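Side-chain contacts in S-adenosylmethionine:2-demethylmenaquinone methyltransferase (Geobacillus kaustophilus, PDB 2PCN), which belongs to the RraA-like family of compact alpha/beta proteins and forms an assembly of three chains: residues A[22-27]-A[92-97]; A[48-53]-A[74-79]. All blocks are in the same frame, centred on the assembly; numbering follows the deposited sequence.

Interaction 1 of 2, residues A[22-27]-A[92-97]; sequences QSYGGK and GCIRDS
The aromatic ring of Y24 presents one face to the side chain of I94. I94 CG1 stands 4.1 Å above the plane of the Y24 ring, displaced toward its rim, while the terminal methyl on the same side comes nearer: I94 CD1 lies 3.4 Å from both Y24 CG and Y24 CD2, over the end of the ring closest to the backbone. At the edge, in the ring plane, sits a water molecule. S97 CB makes a looser approach from an oblique direction, 4.0 Å from Y24 CD1. The fit illustrates how a single aromatic side chain can touch both a strand residue and the first turn of a helix. In I94 the CG1 branch is set between the backbone N and the carbonyl carbon (chi1 67°), and its further extension (chi2 167°) carries CD1 out to the tyrosine.

Polar groups of the two segments meet through the water instead of directly. It donates to Y24 O and to S97 O, each at 2.7 Å, and so ties the two backbones together beside the apolar patch. The hydroxyl of S97 is engaged elsewhere, with D147 of the second subunit, which also receives the backbone N of D96; the start of helix 97-100 is thus bound into the subunit interface. Y24 follows strand 22-23, which pairs antiparallel with strand 106-109, and I94 belongs to strand 93-94, between strands 70-72 and 111-112. A109 touches both Y24 and I94, V107 packs on I94, and T112 on Y24 and S97.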
ATOM      1  N   GLN A  22       6.022   5.548  -0.179  1.00 10.45           N
ATOM      2  CA  GLN A  22       4.603   5.748   0.055  1.00 10.33           C
ATOM      3  C   GLN A  22       4.519   7.271   0.013  1.00 13.78           C
ATOM      4  O   GLN A  22       5.420   7.942   0.516  1.00 10.91           O
ATOM      5  CB  GLN A  22       4.193   5.255   1.445  1.00 10.79           C
ATOM      6  CG  GLN A  22       4.446   3.779   1.695  1.00 24.75           C
ATOM      7  CD  GLN A  22       3.808   2.900   0.641  1.00 29.42           C
ATOM      8  OE1 GLN A  22       2.616   3.015   0.360  1.00 34.88           O
ATOM      9  NE2 GLN A  22       4.602   2.012   0.052  1.00 36.33           N
ATOM     10  N   SER A  23       3.467   7.813  -0.594  1.00 11.69           N
ATOM     11  CA  SER A  23       3.303   9.265  -0.680  1.00 11.87           C
ATOM     12  C   SER A  23       2.345   9.712   0.420  1.00 13.35           C
ATOM     13  O   SER A  23       1.208   9.248   0.480  1.00 12.65           O
ATOM     14  CB  SER A  23       2.750   9.653  -2.052  1.00 15.51           C
ATOM     15  OG  SER A  23       2.757  11.059  -2.220  1.00 21.07           O
ATOM     16  N   TYR A  24       2.804  10.622   1.277  1.00  7.22           N
ATOM     17  CA  TYR A  24       2.000  11.094   2.404  1.00 10.14           C
ATOM     18  C   TYR A  24       1.529  12.547   2.361  1.00  9.96           C
ATOM     19  O   TYR A  24       0.595  12.908   3.071  1.00  9.98           O
ATOM     20  CB  TYR A  24       2.781  10.889   3.702  1.00  7.75           C
ATOM     21  CG  TYR A  24       3.074   9.450   4.035  1.00 11.03           C
ATOM     22  CD1 TYR A  24       2.068   8.602   4.505  1.00 14.60           C
ATOM     23  CD2 TYR A  24       4.357   8.928   3.880  1.00  8.10           C
ATOM     24  CE1 TYR A  24       2.336   7.267   4.815  1.00 15.54           C
ATOM     25  CE2 TYR A  24       4.634   7.597   4.185  1.00 17.49           C
ATOM     26  CZ  TYR A  24       3.619   6.773   4.652  1.00 17.45           C
ATOM     27  OH  TYR A  24       3.892   5.456   4.941  1.00 15.53           O
ATOM     28  N   GLY A  25       2.169  13.378   1.545  1.00 11.81           N
ATOM     29  CA  GLY A  25       1.787  14.779   1.492  1.00  7.78           C
ATOM     30  C   GLY A  25       0.606  15.100   0.598  1.00 13.18           C
ATOM     31  O   GLY A  25       0.151  14.258  -0.178  1.00 10.70           O
ATOM     32  N   GLY A  26       0.108  16.329   0.716  1.00 10.52           N
ATOM     33  CA  GLY A  26      -1.014  16.761  -0.098  1.00 14.04           C
ATOM     34  C   GLY A  26      -0.634  16.852  -1.565  1.00 16.66           C
ATOM     35  O   GLY A  26      -1.495  16.834  -2.444  1.00 16.71           O
ATOM     36  N   LYS A  27       0.665  16.969  -1.826  1.00 14.26           N
ATOM     37  CA  LYS A  27       1.173  17.042  -3.190  1.00 20.17           C
ATOM     38  C   LYS A  27       1.762  15.689  -3.565  1.00 15.45           C
ATOM     39  O   LYS A  27       2.616  15.158  -2.856  1.00 14.58           O
ATOM     40  CB  LYS A  27       2.252  18.125  -3.310  1.00 21.84           C
ATOM     41  CG  LYS A  27       1.712  19.539  -3.218  1.00 33.06           C
ATOM     42  CD  LYS A  27       0.742  19.812  -4.357  1.00 40.28           C
ATOM     43  CE  LYS A  27      -0.011  21.110  -4.149  1.00 48.31           C
ATOM     44  NZ  LYS A  27      -0.969  21.381  -5.261  1.00 49.03           N
ATOM     45  N   GLY A  92      13.172   6.324   5.602  1.00 11.38           N
ATOM     46  CA  GLY A  92      12.816   6.064   6.983  1.00 11.22           C
ATOM     47  C   GLY A  92      11.330   6.337   7.158  1.00 12.02           C
ATOM     48  O   GLY A  92      10.598   6.416   6.171  1.00 11.48           O
ATOM     49  N   CYS A  93      10.880   6.509   8.397  1.00 10.63           N
ATOM     50  CA  CYS A  93       9.460   6.733   8.657  1.00 10.67           C
ATOM     51  C   CYS A  93       9.074   8.141   9.095  1.00 10.16           C
ATOM     52  O   CYS A  93       9.919   8.958   9.458  1.00 10.34           O
ATOM     53  CB  CYS A  93       8.968   5.748   9.722  1.00 13.43           C
ATOM     54  SG  CYS A  93       9.081   4.012   9.257  1.00 13.54           S
ATOM     55  N   ILE A  94       7.775   8.408   9.054  1.00 11.79           N
ATOM     56  CA  ILE A  94       7.235   9.687   9.486  1.00 12.45           C
ATOM     57  C   ILE A  94       6.053   9.377  10.397  1.00 11.32           C
ATOM     58  O   ILE A  94       5.680   8.213  10.567  1.00  8.07           O
ATOM     59  CB  ILE A  94       6.705  10.530   8.298  1.00 13.63           C
ATOM     60  CG1 ILE A  94       5.482   9.847   7.673  1.00 15.15           C
ATOM     61  CG2 ILE A  94       7.799  10.710   7.257  1.00  8.83           C
ATOM     62  CD1 ILE A  94       4.711  10.734   6.717  1.00 18.75           C
ATOM     63  N   ARG A  95       5.481  10.415  10.995  1.00  8.74           N
ATOM     64  CA  ARG A  95       4.299  10.257  11.827  1.00  9.18           C
ATOM     65  C   ARG A  95       3.406  11.463  11.539  1.00  8.03           C
ATOM     66  O   ARG A  95       3.793  12.342  10.766  1.00 10.22           O
ATOM     67  CB  ARG A  95       4.660  10.148  13.312  1.00  9.57           C
ATOM     68  CG  ARG A  95       5.278  11.373  13.955  1.00 14.52           C
ATOM     69  CD  ARG A  95       5.566  11.057  15.420  1.00 16.65           C
ATOM     70  NE  ARG A  95       5.795  12.248  16.230  1.00 14.65           N
ATOM     71  CZ  ARG A  95       5.870  12.242  17.557  1.00 19.67           C
ATOM     72  NH1 ARG A  95       5.740  11.103  18.229  1.00 15.71           N
ATOM     73  NH2 ARG A  95       6.051  13.378  18.216  1.00 17.59           N
ATOM     74  N   ASP A  96       2.226  11.502  12.150  1.00  9.56           N
ATOM     75  CA  ASP A  96       1.256  12.571  11.907  1.00 11.03           C
ATOM     76  C   ASP A  96       0.902  12.539  10.419  1.00 12.67           C
ATOM     77  O   ASP A  96       0.667  13.582   9.804  1.00  9.56           O
ATOM     78  CB  ASP A  96       1.824  13.950  12.263  1.00 14.75           C
ATOM     79  CG  ASP A  96       2.216  14.066  13.724  1.00 17.15           C
ATOM     80  OD1 ASP A  96       1.468  13.568  14.593  1.00 14.08           O
ATOM     81  OD2 ASP A  96       3.271  14.669  14.003  1.00 16.84           O
ATOM     82  N   SER A  97       0.858  11.334   9.851  1.00  9.93           N
ATOM     83  CA  SER A  97       0.547  11.164   8.435  1.00 12.48           C
ATOM     84  C   SER A  97      -0.828  11.708   8.085  1.00 13.10           C
ATOM     85  O   SER A  97      -1.041  12.201   6.982  1.00 12.98           O
ATOM     86  CB  SER A  97       0.643   9.683   8.032  1.00 15.26           C
ATOM     87  OG  SER A  97      -0.297   8.881   8.727  1.00 16.50           O
TER
HETATM   88  O   HOH W   1      -0.827  11.052   4.511  1.00 12.01           O

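Interaction 2 of 2, residues A[48-53]-A[74-79]; sequences EALETV and DRLAQI
Next to L50, whose side chain reaches across to L76, the carbonyl oxygen of A49 is gripped twice: V53 N lies 2.8 Å from A49 O and T52 N 3.0 Å from it. The carbonyl before it, E48 O, accepts a 2.8 Å hydrogen bond from T52 OG1, with the donor tilted 28° from the carbonyl plane. These bonds all lie within 48-53; R125, outside it, also bonds the T52 hydroxyl.

Toward 74-79 the chemistry changes. L50 extends away from its helix (chi2 175°) and meets L76 at about a right angle, L50 CD1 resting 3.6 Å from L76 CB and close to the carbonyl oxygen of L76. I79 answers with two branches. I79 CG2, anti to its own backbone N, comes 3.6 Å from L50 O, an oxygen that takes a hydrogen bond from R83. I79 CD1 lies 4.1 Å from E51 CG, while the carboxylate of E51 forms a salt bridge with R47 of the same helix.

The two helical segments run nearly parallel, at 23°, with axes 9.6 Å apart. Helix 44-52 lies in the connection from strand 30-38 to its parallel neighbour 58-62, and helix 74-82, after strand 70-72, in that from 58-62 to 87-90; L50 also packs on L59. No hydrogen bond crosses between the segments. The join is mainly aliphatic, with methyls also against the L50 carbonyl and E51 side chain, consistent with a fit set mainly by shape; R83, just beyond 74-79, adds directed bonds to L50 O and V53 O.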
ATOM      1  N   GLU A  48      16.866  21.375  11.626  1.00 13.41           N
ATOM      2  CA  GLU A  48      17.714  22.516  11.302  1.00 11.54           C
ATOM      3  C   GLU A  48      17.775  22.757   9.796  1.00 14.65           C
ATOM      4  O   GLU A  48      17.799  23.905   9.344  1.00 13.91           O
ATOM      5  CB  GLU A  48      19.120  22.310  11.871  1.00 13.44           C
ATOM      6  CG  GLU A  48      19.113  21.967  13.352  1.00 21.92           C
ATOM      7  CD  GLU A  48      20.460  22.175  14.013  1.00 30.20           C
ATOM      8  OE1 GLU A  48      21.482  21.768  13.421  1.00 32.49           O
ATOM      9  OE2 GLU A  48      20.491  22.740  15.128  1.00 30.03           O
ATOM     10  N   ALA A  49      17.792  21.676   9.021  1.00 12.62           N
ATOM     11  CA  ALA A  49      17.826  21.790   7.569  1.00 11.54           C
ATOM     12  C   ALA A  49      16.536  22.448   7.075  1.00  9.01           C
ATOM     13  O   ALA A  49      16.569  23.392   6.280  1.00 10.53           O
ATOM     14  CB  ALA A  49      17.988  20.402   6.934  1.00  8.34           C
ATOM     15  N   LEU A  50      15.400  21.953   7.551  1.00  8.15           N
ATOM     16  CA  LEU A  50      14.110  22.503   7.141  1.00 12.38           C
ATOM     17  C   LEU A  50      13.964  23.976   7.495  1.00 10.49           C
ATOM     18  O   LEU A  50      13.231  24.708   6.834  1.00 11.81           O
ATOM     19  CB  LEU A  50      12.963  21.716   7.784  1.00  9.32           C
ATOM     20  CG  LEU A  50      12.779  20.279   7.304  1.00 12.88           C
ATOM     21  CD1 LEU A  50      11.687  19.601   8.124  1.00 15.58           C
ATOM     22  CD2 LEU A  50      12.425  20.281   5.821  1.00 10.52           C
ATOM     23  N   GLU A  51      14.666  24.411   8.536  1.00 14.49           N
ATOM     24  CA  GLU A  51      14.584  25.803   8.964  1.00 17.14           C
ATOM     25  C   GLU A  51      15.576  26.699   8.231  1.00 14.15           C
ATOM     26  O   GLU A  51      15.495  27.921   8.337  1.00 13.86           O
ATOM     27  CB  GLU A  51      14.843  25.911  10.471  1.00 19.37           C
ATOM     28  CG  GLU A  51      13.971  25.012  11.329  1.00 17.40           C
ATOM     29  CD  GLU A  51      14.331  25.085  12.801  1.00 20.10           C
ATOM     30  OE1 GLU A  51      15.536  25.030  13.124  1.00 23.92           O
ATOM     31  OE2 GLU A  51      13.411  25.183  13.638  1.00 23.00           O
ATOM     32  N   THR A  52      16.491  26.103   7.470  1.00 12.73           N
ATOM     33  CA  THR A  52      17.506  26.890   6.775  1.00 14.89           C
ATOM     34  C   THR A  52      17.664  26.752   5.260  1.00 14.03           C
ATOM     35  O   THR A  52      18.174  27.672   4.623  1.00 16.33           O
ATOM     36  CB  THR A  52      18.886  26.645   7.407  1.00 16.93           C
ATOM     37  OG1 THR A  52      19.217  25.254   7.296  1.00 16.41           O
ATOM     38  CG2 THR A  52      18.871  27.044   8.880  1.00 12.61           C
ATOM     39  N   VAL A  53      17.247  25.635   4.667  1.00 11.39           N
ATOM     40  CA  VAL A  53      17.412  25.482   3.219  1.00 12.43           C
ATOM     41  C   VAL A  53      16.583  26.489   2.408  1.00 13.57           C
ATOM     42  O   VAL A  53      15.549  26.974   2.866  1.00 13.77           O
ATOM     43  CB  VAL A  53      17.074  24.044   2.748  1.00 10.77           C
ATOM     44  CG1 VAL A  53      18.007  23.051   3.418  1.00 11.93           C
ATOM     45  CG2 VAL A  53      15.615  23.710   3.056  1.00 12.53           C
ATOM     46  N   ASP A  74       4.140  16.562  11.927  1.00 14.24           N
ATOM     47  CA  ASP A  74       3.431  17.736  11.432  1.00 16.14           C
ATOM     48  C   ASP A  74       4.117  19.068  11.733  1.00 11.24           C
ATOM     49  O   ASP A  74       4.013  20.003  10.942  1.00 11.13           O
ATOM     50  CB  ASP A  74       1.983  17.744  11.938  1.00 23.95           C
ATOM     51  CG  ASP A  74       1.875  18.055  13.411  1.00 25.60           C
ATOM     52  OD1 ASP A  74       2.650  17.483  14.202  1.00 36.61           O
ATOM     53  OD2 ASP A  74       1.000  18.869  13.778  1.00 38.77           O
ATOM     54  N   ARG A  75       4.823  19.162  12.856  1.00 12.89           N
ATOM     55  CA  ARG A  75       5.512  20.410  13.188  1.00 18.09           C
ATOM     56  C   ARG A  75       6.559  20.729  12.130  1.00 10.48           C
ATOM     57  O   ARG A  75       6.623  21.850  11.620  1.00 13.47           O
ATOM     58  CB  ARG A  75       6.195  20.313  14.550  1.00 22.49           C
ATOM     59  CG  ARG A  75       5.249  20.227  15.734  1.00 36.77           C
ATOM     60  CD  ARG A  75       6.050  20.141  17.016  1.00 48.21           C
ATOM     61  NE  ARG A  75       6.979  19.015  16.983  1.00 57.67           N
ATOM     62  CZ  ARG A  75       8.182  19.023  17.548  1.00 64.66           C
ATOM     63  NH1 ARG A  75       8.609  20.101  18.194  1.00 67.85           N
ATOM     64  NH2 ARG A  75       8.959  17.951  17.467  1.00 67.93           N
ATOM     65  N   LEU A  76       7.390  19.742  11.808  1.00 12.33           N
ATOM     66  CA  LEU A  76       8.431  19.936  10.805  1.00 11.44           C
ATOM     67  C   LEU A  76       7.851  20.108   9.409  1.00 13.09           C
ATOM     68  O   LEU A  76       8.381  20.875   8.604  1.00 10.05           O
ATOM     69  CB  LEU A  76       9.426  18.768  10.837  1.00 11.04           C
ATOM     70  CG  LEU A  76      10.582  18.944  11.835  1.00 14.82           C
ATOM     71  CD1 LEU A  76      10.047  19.281  13.212  1.00 20.16           C
ATOM     72  CD2 LEU A  76      11.420  17.673  11.877  1.00 16.78           C
ATOM     73  N   ALA A  77       6.769  19.395   9.110  1.00 12.57           N
ATOM     74  CA  ALA A  77       6.142  19.523   7.798  1.00  9.84           C
ATOM     75  C   ALA A  77       5.591  20.945   7.680  1.00 10.48           C
ATOM     76  O   ALA A  77       5.619  21.554   6.614  1.00  9.13           O
ATOM     77  CB  ALA A  77       5.014  18.505   7.644  1.00 11.28           C
ATOM     78  N   GLN A  78       5.098  21.468   8.797  1.00  9.71           N
ATOM     79  CA  GLN A  78       4.555  22.820   8.832  1.00  9.46           C
ATOM     80  C   GLN A  78       5.660  23.823   8.500  1.00 12.90           C
ATOM     81  O   GLN A  78       5.441  24.784   7.759  1.00 14.67           O
ATOM     82  CB  GLN A  78       3.984  23.100  10.220  1.00 11.61           C
ATOM     83  CG  GLN A  78       3.313  24.445  10.377  1.00 17.70           C
ATOM     84  CD  GLN A  78       2.639  24.577  11.727  1.00 25.05           C
ATOM     85  OE1 GLN A  78       3.301  24.579  12.764  1.00 35.49           O
ATOM     86  NE2 GLN A  78       1.317  24.673  11.722  1.00 31.65           N
ATOM     87  N   ILE A  79       6.850  23.598   9.053  1.00 13.93           N
ATOM     88  CA  ILE A  79       7.977  24.484   8.784  1.00 12.97           C
ATOM     89  C   ILE A  79       8.261  24.448   7.287  1.00 12.00           C
ATOM     90  O   ILE A  79       8.488  25.485   6.658  1.00 11.62           O
ATOM     91  CB  ILE A  79       9.249  24.035   9.552  1.00 11.94           C
ATOM     92  CG1 ILE A  79       9.025  24.165  11.059  1.00 12.75           C
ATOM     93  CG2 ILE A  79      10.448  24.873   9.118  1.00 11.04           C
ATOM     94  CD1 ILE A  79      10.171  23.638  11.889  1.00 18.79           C
TER

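How the interactions relate
Interaction 2 is nested along the chain inside the loop that interaction 1 closes, and their centres are 14 Å apart. A direct link joins them: D96 OD2 lies 2.9 Å from D74 N, a probable hydrogen bond from the segment carrying I94 and S97 to the first turn of helix 74-82. The two differ in setting. Residues 92-97 also meet the second subunit, whereas neither segment of interaction 2 is touched by another chain. An acetate ion, probably from the crystallisation liquor, lies about 6 Å from the side chain of L76. Together they show apolar contacts joining distant segments while polar groups are satisfied by water, arginines or a neighbouring subunit.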